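Local coordinates for GH62 hydrolase (Scytalidium thermophilum, PDB 4PVA), which probably removes alpha-L-arabinofuranosyl side groups from arabinoxylan, as a fungal family GH62 arabinofuranosidase active in lignocellulose breakdown, at residues N70-F74 with P86-D91; L90-L95 with P134-P140; Y99-Q104 with L116-G121; Y160-V166 with H180-D186. All coordinates share one frame; numbering follows the deposited sequence.

In the fold
Contacts 1, 3 and 4 each join two neighbouring strands of one sheet, and the sheets are blades of the five-bladed beta-propeller characteristic of family GH62. Contacts 3 and 4 are largely buried, each centred about 10 Å from the centre of the chain; they pair the first two strands of successive blades, each with a beta bulge, and touch through the amides of Gln104 and Gln119. Contact 1 lies farther out and adds a short outermost strand to its blade. Contact 2, the farthest out, joins loops with one hydrogen bond, prolines and apolar groups; it shares Leu90 and Asp91 with contact 1. Strand pairing thus carries contacts 1, 3 and 4, loop packing contact 2.

Contact 1. Residues N70-F74 with P86-D91; sequences NMVYF and PFYYLD
Tyr73 and Tyr88 form an antiparallel hydrogen-bonded pair whose backbones satisfy each other twice: Tyr73 N donates to Tyr88 O at 2.9 Å, and Tyr88 N donates to Tyr73 O at 2.8 Å. Two residues along, Leu90 N reaches Met71 O at 2.9 Å, so backbone hydrogen bonding continues past the last bridge into the 3-10 segment that follows the short strand. Val72 stands between as a non-hydrogen-bonded partner of Tyr89, and its backbone bonds to Ala61 on the neighbouring strand instead.

The polar side chains find their partners beside the ladder. Asn70 OD1 accepts from Met71 N at 2.8 Å, with the N-H coming from above the carbonyl plane and not on a lone pair, while ND2 goes to the carbonyls of Gly96 and Gly98. An amide, donor and acceptor at once, suits this place. Asp91 CB lies beside Asn70, and its OD2 makes a salt bridge with Arg40. The phenol of Tyr73 bonds to His58 and that of Tyr89 to Asp38.

Apolar surfaces fill the rest. With CG1 anti to its carbonyl carbon (chi1 -72°), Val72 lays that methyl 3.4 Å from Tyr89 CD1. Phe87 CE1 sits over one face of the Phe74 ring near its rim, 3.7 Å from Phe74 CD1, the planes inclined at 39°. Leu90 CD1 meets Met71 CB (a selenomethionine here) at 3.9 Å. The chemistry implies a division of labour: main-chain bonds fix the register of the added strand, and Tyr89 ties that strand to Asp38, as Tyr73 ties its neighbour to His58.

Contact 2. Residues L90-L95 with P134-P140; sequences LDQAPL and PSKWTAP
Pro134 turns its carbonyl toward Leu90 and Ala93: Pro134 O lies 3.7 Å from Leu90 CD2 and 3.5 Å from Ala93 CB, a contact that suits the small methyl of alanine. Ser135 takes part through its backbone, Ser135 O approaching Pro94 CD to 3.2 Å. Trp137 is the hub. Its CG stands anti to the carbonyl carbon (chi1 -76°), which places the indole beside Leu90, where CD1 meets Leu90 CD2 at 3.7 Å and the ring meets Phe60 at about a right angle. Trp137 O receives the one hydrogen bond between the segments, from Leu95 N at 3.0 Å; it is bent (138°), and the donor comes from above the carbonyl plane. Leu95 runs alongside Trp137, with its CD1 near the tryptophan CB. Next, Thr138 O takes a CA-H contact from Leu95 CA at 3.3 Å, while its hydroxyl bonds to the backbone N of Thr127. Ala139 rests its CB 3.6 Å from Pro94 O, and the ring of Pro140 closes the contact with CD against Leu95 O. Prolines suit such loops, since they bring apolar ring carbons up to carbonyl oxygens and need no hydrogen-bond acceptor. The arrangement joins the loop leaving outermost strand 88-89 to the loop entering outermost strand 141-142, a link between the outer edges of two successive blades of a beta-propeller.

Contact 3. Residues Y99-Q104 with L116-G121; sequences YRAAPQ and LVYQNG. With PO4 (phosphate ion), chain C.
Arg100 and Asn120, one from each segment, grip the same phosphate ion, probably from the crystallisation liquor. Arg100 meets it edge-on, NH1 donating to O1 at 2.8 Å and NH2 to O4 at 3.0 Å, and Asn120 ND2 adds a bond to the same O1 at 2.9 Å. NH1 also donates to Tyr99 O, and NH2 to Leu95 O, so the rotation of the guanidinium is fixed by several acceptors. With a leucine at Arg100, the phosphate would probably keep only the Asn120 amide from this pair, and the carbonyls of Tyr99 and Leu95 would lose this donor.

On the face of Ala101 and Gln119, Gln119 NE2 donates to Tyr99 OH at 3.0 Å, nearly straight (169°) and in the amide plane. Gln119 CG occupies the position between backbone N and carbonyl carbon (chi1 71°), from which the extended chain folds over Ala101 and Ala102. Its OE1 receives a hydrogen from a water that also donates to Ala102 O at 2.8 Å.

Backbone pairs Ala101-Gln119 and Gln104-Val117 frame a beta bulge, where Ala102 takes left-handed backbone angles and the register slips by one; the small Ala102 side chain leaves CB 3.6 Å from Gln119 OE1. Outward, the aliphatic Arg100 CG lies 3.7 Å from Tyr118 CE2, and Pro103 CB meets Leu116 CD1 at 3.8 Å.

This hairpin of strands 101-108 and 113-119 sits between two other blades: Pro103 touches Met71 of strand 68-76, while Gln119 OE1 accepts from Asp163 N and Gln104 NE2 donates to Val166 O on strand 162-168.

Contact 4. Residues Y160-V166 with H180-D186; sequences YWVDMWV and HLFSSDD. With PO4 (phosphate ion), chain G.
Asp163 bulges out of its strand opposite Ser183 and Ser184, its backbone in the left-handed region (phi 68°, psi 73°), so the register slips by one between the pairs Val162-Ser184 and Trp165-Phe182. Asp163 O takes no N-H from 180-186; a water donates to it at 2.9 Å, and the same water is bonded to Ser184 OG at 2.8 Å. Ser183 CA adds a CA-H contact to that oxygen.

The main chain closes on both sides of the bulge: Ser184 N donates to Val162 O at 2.9 Å, and Phe182 N to Trp165 O at 2.8 Å. Trp161 starts away from segment 180-186, but with CG anti to the backbone N (chi1 -177°) its indole swings across to Ser183, and NE1 donates to Ser183 OG at 2.9 Å, with the hydroxyl in the ring plane. Met164, a selenomethionine here, puts CE over one face of the indole, and its SE rests 3.5 Å from Ser183 CB. With a leucine at Trp161, Ser183 OG would probably lose its indole donor and the Met164 methyl the flat surface beneath it.

Farther along, Val166 CG2 packs on Leu181 CD1 at 3.8 Å. His180 NE2 donates to phosphate O2 at 2.9 Å, the oxygen lying in the imidazole plane at its edge, and Arg192 bonds to ND1, consistent with a neutral ring. The chemistry implies that both polar backbone atoms of the bulge residue are satisfied outside the regular pairing, Asp163 O by the water and Asp163 N by Gln119 OE1 of the preceding blade.

Contact 1. Residues N70-F74 with P86-D91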
# COMPACT_ATOMS: atom_id res chain seq x y z
N ASN A 70 7.24 7.50 11.53
CA ASN A 70 5.98 8.22 11.64
C ASN A 70 5.54 8.58 10.20
O ASN A 70 6.01 7.92 9.27
CB ASN A 70 6.12 9.39 12.60
CG ASN A 70 4.79 9.83 13.18
OD1 ASN A 70 4.07 10.59 12.53
ND2 ASN A 70 4.53 9.50 14.43
N MSE A 71 4.59 9.48 10.00
CA MSE A 71 3.98 9.67 8.68
C MSE A 71 3.84 11.14 8.34
O MSE A 71 3.79 12.02 9.23
CB MSE A 71 2.62 8.93 8.58
CG MSE A 71 2.78 7.44 8.87
SE MSE A 71 1.12 6.45 8.70
CE MSE A 71 0.09 7.44 10.04
N VAL A 72 3.76 11.37 7.05
CA VAL A 72 3.61 12.71 6.49
C VAL A 72 2.48 12.73 5.49
O VAL A 72 2.20 11.71 4.84
CB VAL A 72 4.87 13.24 5.77
CG1 VAL A 72 5.94 13.59 6.76
CG2 VAL A 72 5.38 12.30 4.67
N TYR A 73 1.85 13.89 5.34
CA TYR A 73 0.93 14.18 4.27
C TYR A 73 1.51 15.33 3.43
O TYR A 73 2.04 16.30 3.98
CB TYR A 73 -0.43 14.58 4.84
CG TYR A 73 -1.32 15.26 3.83
CD1 TYR A 73 -2.01 14.52 2.88
CD2 TYR A 73 -1.43 16.64 3.80
CE1 TYR A 73 -2.81 15.13 1.94
CE2 TYR A 73 -2.21 17.27 2.86
CZ TYR A 73 -2.91 16.53 1.93
OH TYR A 73 -3.68 17.20 0.99
N PHE A 74 1.33 15.26 2.12
CA PHE A 74 1.62 16.37 1.25
C PHE A 74 0.77 16.29 -0.01
O PHE A 74 0.25 15.23 -0.35
CB PHE A 74 3.12 16.45 0.94
CG PHE A 74 3.71 15.23 0.31
CD1 PHE A 74 4.03 14.10 1.06
CD2 PHE A 74 3.96 15.19 -1.05
CE1 PHE A 74 4.61 13.00 0.46
CE2 PHE A 74 4.52 14.07 -1.65
CZ PHE A 74 4.85 12.97 -0.88
N PRO A 86 5.52 21.14 0.68
CA PRO A 86 5.75 21.09 2.13
C PRO A 86 5.17 19.82 2.74
O PRO A 86 4.10 19.39 2.32
CB PRO A 86 4.99 22.31 2.67
CG PRO A 86 4.02 22.66 1.57
CD PRO A 86 4.62 22.24 0.28
N PHE A 87 5.86 19.26 3.72
CA PHE A 87 5.32 18.12 4.43
C PHE A 87 4.51 18.59 5.62
O PHE A 87 4.94 19.49 6.36
CB PHE A 87 6.45 17.22 4.96
CG PHE A 87 7.17 16.40 3.93
CD1 PHE A 87 6.74 16.29 2.60
CD2 PHE A 87 8.29 15.69 4.32
CE1 PHE A 87 7.43 15.50 1.69
CE2 PHE A 87 9.00 14.92 3.41
CZ PHE A 87 8.57 14.82 2.10
N TYR A 88 3.34 18.01 5.81
CA TYR A 88 2.69 18.07 7.11
C TYR A 88 3.06 16.82 7.88
O TYR A 88 2.64 15.70 7.51
CB TYR A 88 1.17 18.20 6.99
CG TYR A 88 0.52 18.45 8.34
CD1 TYR A 88 0.25 17.40 9.21
CD2 TYR A 88 0.24 19.75 8.77
CE1 TYR A 88 -0.33 17.63 10.44
CE2 TYR A 88 -0.33 19.98 10.01
CZ TYR A 88 -0.60 18.92 10.84
OH TYR A 88 -1.17 19.12 12.08
N TYR A 89 3.85 16.94 8.93
CA TYR A 89 4.23 15.83 9.79
C TYR A 89 3.06 15.48 10.69
O TYR A 89 2.61 16.27 11.53
CB TYR A 89 5.48 16.19 10.57
CG TYR A 89 6.71 16.31 9.70
CD1 TYR A 89 7.42 15.19 9.31
CD2 TYR A 89 7.18 17.54 9.28
CE1 TYR A 89 8.54 15.27 8.55
CE2 TYR A 89 8.32 17.64 8.50
CZ TYR A 89 9.01 16.49 8.15
OH TYR A 89 10.14 16.58 7.38
N LEU A 90 2.51 14.28 10.48
CA LEU A 90 1.24 13.94 11.07
C LEU A 90 1.27 13.74 12.59
O LEU A 90 0.22 13.71 13.21
CB LEU A 90 0.69 12.70 10.36
CG LEU A 90 0.15 13.04 8.96
CD1 LEU A 90 -0.01 11.79 8.12
CD2 LEU A 90 -1.19 13.73 9.02
N ASP A 91 2.46 13.66 13.17
CA ASP A 91 2.59 13.71 14.64
C ASP A 91 2.13 15.03 15.25
O ASP A 91 1.95 15.07 16.48
CB ASP A 91 3.98 13.30 15.12
CG ASP A 91 5.09 14.15 14.54
OD1 ASP A 91 4.89 15.33 14.24
OD2 ASP A 91 6.19 13.59 14.37

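Contact 2. Residues L90-L95 with P134-P140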
# COMPACT_ATOMS: atom_id res chain seq x y z
N LEU A 90 2.51 14.28 10.48
CA LEU A 90 1.24 13.94 11.07
C LEU A 90 1.27 13.74 12.59
O LEU A 90 0.22 13.71 13.21
CB LEU A 90 0.69 12.70 10.36
CG LEU A 90 0.15 13.04 8.96
CD1 LEU A 90 -0.01 11.79 8.12
CD2 LEU A 90 -1.19 13.73 9.02
N ASP A 91 2.46 13.66 13.17
CA ASP A 91 2.59 13.71 14.64
C ASP A 91 2.13 15.03 15.25
O ASP A 91 1.95 15.07 16.48
CB ASP A 91 3.98 13.30 15.12
CG ASP A 91 5.09 14.15 14.54
OD1 ASP A 91 4.89 15.33 14.24
OD2 ASP A 91 6.19 13.59 14.37
N GLN A 92 1.88 16.03 14.41
CA GLN A 92 1.30 17.32 14.84
C GLN A 92 -0.21 17.28 14.92
O GLN A 92 -0.83 18.16 15.52
CB GLN A 92 1.70 18.44 13.86
CG GLN A 92 3.19 18.61 13.77
CD GLN A 92 3.76 18.89 15.10
OE1 GLN A 92 3.50 19.96 15.68
NE2 GLN A 92 4.50 17.92 15.66
N ALA A 93 -0.83 16.27 14.28
CA ALA A 93 -2.26 16.02 14.40
C ALA A 93 -2.49 15.14 15.63
O ALA A 93 -1.54 14.62 16.23
CB ALA A 93 -2.78 15.30 13.14
N PRO A 94 -3.75 14.93 16.02
CA PRO A 94 -4.05 13.98 17.10
C PRO A 94 -3.47 12.59 16.83
O PRO A 94 -3.09 11.89 17.76
CB PRO A 94 -5.58 13.98 17.17
CG PRO A 94 -5.93 15.38 16.74
CD PRO A 94 -4.95 15.70 15.65
N LEU A 95 -3.34 12.22 15.54
CA LEU A 95 -2.65 11.00 15.11
C LEU A 95 -1.36 10.80 15.92
O LEU A 95 -1.08 9.71 16.48
CB LEU A 95 -2.42 11.05 13.61
CG LEU A 95 -1.95 9.74 12.99
CD1 LEU A 95 -2.36 9.71 11.52
CD2 LEU A 95 -0.44 9.68 13.13
N PRO A 134 -4.92 18.23 7.09
CA PRO A 134 -4.14 17.16 7.73
C PRO A 134 -4.03 17.26 9.24
O PRO A 134 -3.73 16.29 9.91
CB PRO A 134 -2.76 17.29 7.06
CG PRO A 134 -2.71 18.70 6.57
CD PRO A 134 -4.11 18.98 6.12
N SER A 135 -4.28 18.43 9.82
CA SER A 135 -4.17 18.62 11.26
C SER A 135 -5.30 17.91 12.00
O SER A 135 -5.23 17.81 13.22
CB SER A 135 -4.17 20.13 11.61
OG SER A 135 -5.47 20.66 11.38
N LYS A 136 -6.33 17.44 11.29
CA LYS A 136 -7.52 16.84 11.92
C LYS A 136 -7.53 15.32 12.01
O LYS A 136 -8.49 14.77 12.53
CB LYS A 136 -8.80 17.32 11.24
CG LYS A 136 -8.94 18.85 11.22
CD LYS A 136 -8.76 19.47 12.61
CE LYS A 136 -8.77 21.00 12.58
NZ LYS A 136 -7.77 21.57 13.54
N TRP A 137 -6.50 14.64 11.51
CA TRP A 137 -6.48 13.19 11.57
C TRP A 137 -6.51 12.71 13.03
O TRP A 137 -5.71 13.14 13.86
CB TRP A 137 -5.26 12.64 10.84
CG TRP A 137 -5.41 12.68 9.34
CD1 TRP A 137 -4.86 13.59 8.48
CD2 TRP A 137 -6.19 11.79 8.54
NE1 TRP A 137 -5.25 13.31 7.21
CE2 TRP A 137 -6.07 12.22 7.21
CE3 TRP A 137 -6.99 10.68 8.81
CZ2 TRP A 137 -6.71 11.57 6.17
CZ3 TRP A 137 -7.63 10.04 7.77
CH2 TRP A 137 -7.46 10.48 6.46
N THR A 138 -7.42 11.78 13.31
CA THR A 138 -7.64 11.32 14.69
C THR A 138 -6.49 10.48 15.26
O THR A 138 -5.73 9.89 14.51
CB THR A 138 -8.92 10.49 14.80
OG1 THR A 138 -8.88 9.42 13.85
CG2 THR A 138 -10.13 11.33 14.45
N ALA A 139 -6.40 10.40 16.59
CA ALA A 139 -5.53 9.46 17.25
C ALA A 139 -5.92 8.02 16.83
O ALA A 139 -7.09 7.76 16.60
CB ALA A 139 -5.67 9.62 18.76
N PRO A 140 -4.94 7.10 16.77
CA PRO A 140 -5.31 5.77 16.26
C PRO A 140 -6.33 5.00 17.07
O PRO A 140 -6.34 5.06 18.31
CB PRO A 140 -4.00 4.99 16.29
CG PRO A 140 -2.95 5.89 16.82
CD PRO A 140 -3.52 7.23 17.08

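Contact 3. Residues Y99-Q104 with L116-G121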
# COMPACT_ATOMS: atom_id res chain seq x y z
N TYR A 99 5.08 5.31 17.12
CA TYR A 99 5.27 4.48 15.94
C TYR A 99 4.02 4.41 15.10
O TYR A 99 2.98 3.96 15.59
CB TYR A 99 5.69 3.10 16.38
CG TYR A 99 5.84 2.15 15.23
CD1 TYR A 99 6.99 2.11 14.49
CD2 TYR A 99 4.85 1.26 14.94
CE1 TYR A 99 7.14 1.23 13.43
CE2 TYR A 99 4.96 0.39 13.88
CZ TYR A 99 6.12 0.37 13.14
OH TYR A 99 6.23 -0.54 12.09
N ARG A 100 4.12 4.87 13.86
CA ARG A 100 3.08 4.65 12.86
C ARG A 100 3.76 4.49 11.52
O ARG A 100 4.70 5.23 11.22
CB ARG A 100 2.12 5.82 12.73
CG ARG A 100 1.27 6.19 13.94
CD ARG A 100 1.91 7.20 14.86
NE ARG A 100 1.03 7.64 15.96
CZ ARG A 100 0.72 6.91 17.03
NH1 ARG A 100 1.23 5.69 17.22
NH2 ARG A 100 -0.09 7.42 17.94
N ALA A 101 3.28 3.56 10.69
CA ALA A 101 3.90 3.32 9.41
C ALA A 101 2.93 2.73 8.43
O ALA A 101 1.93 2.07 8.78
CB ALA A 101 5.08 2.38 9.58
N ALA A 102 3.25 2.88 7.16
CA ALA A 102 2.64 2.13 6.04
C ALA A 102 1.15 2.37 5.87
O ALA A 102 0.33 1.46 6.07
CB ALA A 102 2.97 0.65 6.12
N PRO A 103 0.78 3.59 5.49
CA PRO A 103 -0.62 3.94 5.35
C PRO A 103 -1.25 3.54 4.01
O PRO A 103 -0.55 3.36 2.98
CB PRO A 103 -0.61 5.47 5.45
CG PRO A 103 0.71 5.85 4.88
CD PRO A 103 1.65 4.76 5.25
N GLN A 104 -2.58 3.47 4.03
CA GLN A 104 -3.47 3.29 2.88
C GLN A 104 -4.61 4.28 3.12
O GLN A 104 -5.21 4.23 4.19
CB GLN A 104 -4.02 1.88 2.83
CG GLN A 104 -5.03 1.66 1.73
CD GLN A 104 -6.02 0.56 2.00
OE1 GLN A 104 -6.29 0.21 3.15
NE2 GLN A 104 -6.61 0.04 0.94
N LEU A 116 -7.53 6.49 7.05
CA LEU A 116 -6.12 6.20 6.88
C LEU A 116 -5.86 4.93 7.67
O LEU A 116 -6.03 4.92 8.89
CB LEU A 116 -5.24 7.36 7.36
CG LEU A 116 -3.80 7.32 6.92
CD1 LEU A 116 -3.72 7.61 5.43
CD2 LEU A 116 -2.95 8.29 7.71
N VAL A 117 -5.58 3.83 6.99
CA VAL A 117 -5.32 2.55 7.59
C VAL A 117 -3.82 2.35 7.63
O VAL A 117 -3.14 2.58 6.61
CB VAL A 117 -6.03 1.43 6.79
CG1 VAL A 117 -5.59 0.04 7.18
CG2 VAL A 117 -7.53 1.59 6.93
N TYR A 118 -3.25 1.93 8.74
CA TYR A 118 -1.82 1.84 8.90
C TYR A 118 -1.51 0.90 10.06
O TYR A 118 -2.43 0.33 10.68
CB TYR A 118 -1.19 3.24 9.09
CG TYR A 118 -1.78 4.05 10.22
CD1 TYR A 118 -2.89 4.84 10.01
CD2 TYR A 118 -1.24 4.01 11.51
CE1 TYR A 118 -3.45 5.61 11.02
CE2 TYR A 118 -1.82 4.73 12.55
CZ TYR A 118 -2.92 5.52 12.28
OH TYR A 118 -3.48 6.26 13.34
N GLN A 119 -0.25 0.76 10.41
CA GLN A 119 0.17 -0.06 11.51
C GLN A 119 0.75 0.78 12.62
O GLN A 119 1.47 1.76 12.37
CB GLN A 119 1.17 -1.09 11.07
CG GLN A 119 2.54 -0.53 10.72
CD GLN A 119 3.27 -1.38 9.71
OE1 GLN A 119 2.67 -1.79 8.72
NE2 GLN A 119 4.56 -1.56 9.88
N ASN A 120 0.48 0.37 13.86
CA ASN A 120 1.08 1.02 15.02
C ASN A 120 1.50 -0.01 16.05
O ASN A 120 1.55 0.30 17.24
CB ASN A 120 0.09 2.02 15.64
CG ASN A 120 -1.06 1.33 16.36
OD1 ASN A 120 -1.31 0.15 16.17
ND2 ASN A 120 -1.76 2.08 17.20
N GLY A 121 1.81 -1.22 15.61
CA GLY A 121 1.90 -2.38 16.45
C GLY A 121 0.68 -3.28 16.28
O GLY A 121 0.80 -4.50 16.48
P PO4 C . -0.67 4.39 20.32
O1 PO4 C . -0.36 4.01 18.88
O2 PO4 C . 0.16 3.57 21.34
O3 PO4 C . -2.10 4.05 20.55
O4 PO4 C . -0.54 5.90 20.45
O HOH W 1 0.24 -0.93 7.55

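Contact 4. Residues Y160-V166 with H180-D186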
# COMPACT_ATOMS: atom_id res chain seq x y z
N TYR A 160 7.06 -9.84 11.85
CA TYR A 160 6.47 -8.59 12.32
C TYR A 160 5.14 -8.46 11.61
O TYR A 160 5.05 -8.71 10.41
CB TYR A 160 7.34 -7.41 11.90
CG TYR A 160 8.77 -7.49 12.38
CD1 TYR A 160 9.09 -7.27 13.71
CD2 TYR A 160 9.78 -7.85 11.51
CE1 TYR A 160 10.42 -7.38 14.14
CE2 TYR A 160 11.09 -7.94 11.92
CZ TYR A 160 11.40 -7.72 13.23
OH TYR A 160 12.73 -7.82 13.62
N TRP A 161 4.11 -8.05 12.34
CA TRP A 161 2.76 -7.93 11.82
C TRP A 161 2.65 -6.56 11.18
O TRP A 161 2.65 -5.53 11.88
CB TRP A 161 1.75 -8.10 12.94
CG TRP A 161 0.34 -8.07 12.49
CD1 TRP A 161 -0.17 -8.38 11.27
CD2 TRP A 161 -0.77 -7.72 13.31
NE1 TRP A 161 -1.53 -8.24 11.26
CE2 TRP A 161 -1.93 -7.86 12.52
CE3 TRP A 161 -0.90 -7.30 14.65
CZ2 TRP A 161 -3.20 -7.59 13.01
CZ3 TRP A 161 -2.16 -7.06 15.12
CH2 TRP A 161 -3.29 -7.19 14.32
N VAL A 162 2.51 -6.52 9.86
CA VAL A 162 2.71 -5.29 9.09
C VAL A 162 1.77 -5.23 7.88
O VAL A 162 1.23 -6.26 7.43
CB VAL A 162 4.18 -5.15 8.59
CG1 VAL A 162 5.16 -5.10 9.74
CG2 VAL A 162 4.56 -6.28 7.64
N ASP A 163 1.66 -4.03 7.32
CA ASP A 163 1.15 -3.79 5.98
C ASP A 163 -0.31 -4.09 5.84
O ASP A 163 -0.75 -5.06 5.16
CB ASP A 163 2.00 -4.51 4.93
CG ASP A 163 3.41 -3.99 4.92
OD1 ASP A 163 3.74 -3.05 5.69
OD2 ASP A 163 4.24 -4.46 4.15
N MSE A 164 -1.11 -3.21 6.42
CA MSE A 164 -2.56 -3.39 6.53
C MSE A 164 -3.27 -2.82 5.32
O MSE A 164 -2.96 -1.71 4.85
CB MSE A 164 -3.02 -2.64 7.80
CG MSE A 164 -2.19 -2.81 9.05
SE MSE A 164 -2.12 -4.70 9.52
CE MSE A 164 -0.79 -4.54 10.97
N TRP A 165 -4.25 -3.56 4.80
CA TRP A 165 -4.96 -3.15 3.58
C TRP A 165 -6.44 -3.47 3.69
O TRP A 165 -6.79 -4.64 3.87
CB TRP A 165 -4.38 -3.89 2.36
CG TRP A 165 -5.01 -3.49 1.08
CD1 TRP A 165 -6.14 -3.98 0.50
CD2 TRP A 165 -4.53 -2.48 0.20
NE1 TRP A 165 -6.40 -3.33 -0.68
CE2 TRP A 165 -5.43 -2.39 -0.86
CE3 TRP A 165 -3.44 -1.62 0.24
CZ2 TRP A 165 -5.24 -1.52 -1.92
CZ3 TRP A 165 -3.27 -0.72 -0.80
CH2 TRP A 165 -4.16 -0.68 -1.85
N VAL A 166 -7.30 -2.47 3.55
CA VAL A 166 -8.74 -2.69 3.49
C VAL A 166 -9.25 -2.61 2.05
O VAL A 166 -8.86 -1.73 1.28
CB VAL A 166 -9.49 -1.65 4.36
CG1 VAL A 166 -11.00 -1.65 4.12
CG2 VAL A 166 -9.16 -1.87 5.81
N HIS A 180 -12.83 -6.30 3.89
CA HIS A 180 -11.75 -7.25 4.18
C HIS A 180 -10.52 -6.47 4.58
O HIS A 180 -10.24 -5.43 4.04
CB HIS A 180 -11.44 -8.07 2.92
CG HIS A 180 -12.61 -8.83 2.41
ND1 HIS A 180 -12.84 -10.14 2.72
CD2 HIS A 180 -13.59 -8.44 1.57
CE1 HIS A 180 -13.94 -10.53 2.09
NE2 HIS A 180 -14.40 -9.53 1.38
N LEU A 181 -9.79 -6.99 5.55
CA LEU A 181 -8.56 -6.41 6.06
C LEU A 181 -7.47 -7.47 5.90
O LEU A 181 -7.50 -8.51 6.55
CB LEU A 181 -8.71 -6.03 7.53
CG LEU A 181 -7.47 -5.58 8.27
CD1 LEU A 181 -6.89 -4.35 7.67
CD2 LEU A 181 -7.87 -5.32 9.71
N PHE A 182 -6.52 -7.17 5.03
CA PHE A 182 -5.37 -8.02 4.76
C PHE A 182 -4.16 -7.53 5.52
O PHE A 182 -4.01 -6.32 5.76
CB PHE A 182 -5.04 -8.04 3.27
CG PHE A 182 -6.07 -8.75 2.42
CD1 PHE A 182 -7.22 -8.07 1.98
CD2 PHE A 182 -5.89 -10.06 1.99
CE1 PHE A 182 -8.14 -8.68 1.17
CE2 PHE A 182 -6.80 -10.68 1.18
CZ PHE A 182 -7.94 -10.00 0.78
N SER A 183 -3.27 -8.44 5.89
CA SER A 183 -2.03 -8.10 6.55
C SER A 183 -1.00 -9.20 6.34
O SER A 183 -1.33 -10.32 5.95
CB SER A 183 -2.30 -7.85 8.04
OG SER A 183 -2.77 -9.00 8.72
N SER A 184 0.24 -8.88 6.63
CA SER A 184 1.37 -9.80 6.44
C SER A 184 2.12 -9.97 7.77
O SER A 184 1.94 -9.17 8.68
CB SER A 184 2.33 -9.24 5.38
OG SER A 184 1.74 -9.23 4.08
N ASP A 185 3.00 -10.97 7.82
CA ASP A 185 3.80 -11.20 9.03
C ASP A 185 5.30 -11.25 8.77
O ASP A 185 6.06 -11.60 9.69
CB ASP A 185 3.35 -12.45 9.78
CG ASP A 185 3.48 -13.72 8.99
OD1 ASP A 185 3.95 -13.70 7.84
OD2 ASP A 185 3.08 -14.77 9.55
N ASP A 186 5.78 -10.88 7.59
CA ASP A 186 7.18 -11.06 7.27
C ASP A 186 7.65 -12.48 7.59
O ASP A 186 8.84 -12.71 7.88
CB ASP A 186 8.04 -10.01 8.01
CG ASP A 186 7.94 -8.63 7.42
OD1 ASP A 186 7.31 -8.46 6.36
OD2 ASP A 186 8.46 -7.71 8.08
P PO4 G . -16.23 -10.90 -1.65
O1 PO4 G . -15.35 -12.00 -1.12
O2 PO4 G . -16.44 -9.82 -0.62
O3 PO4 G . -17.61 -11.50 -1.94
O4 PO4 G . -15.60 -10.39 -2.98
O HOH W 2 0.36 -6.95 3.29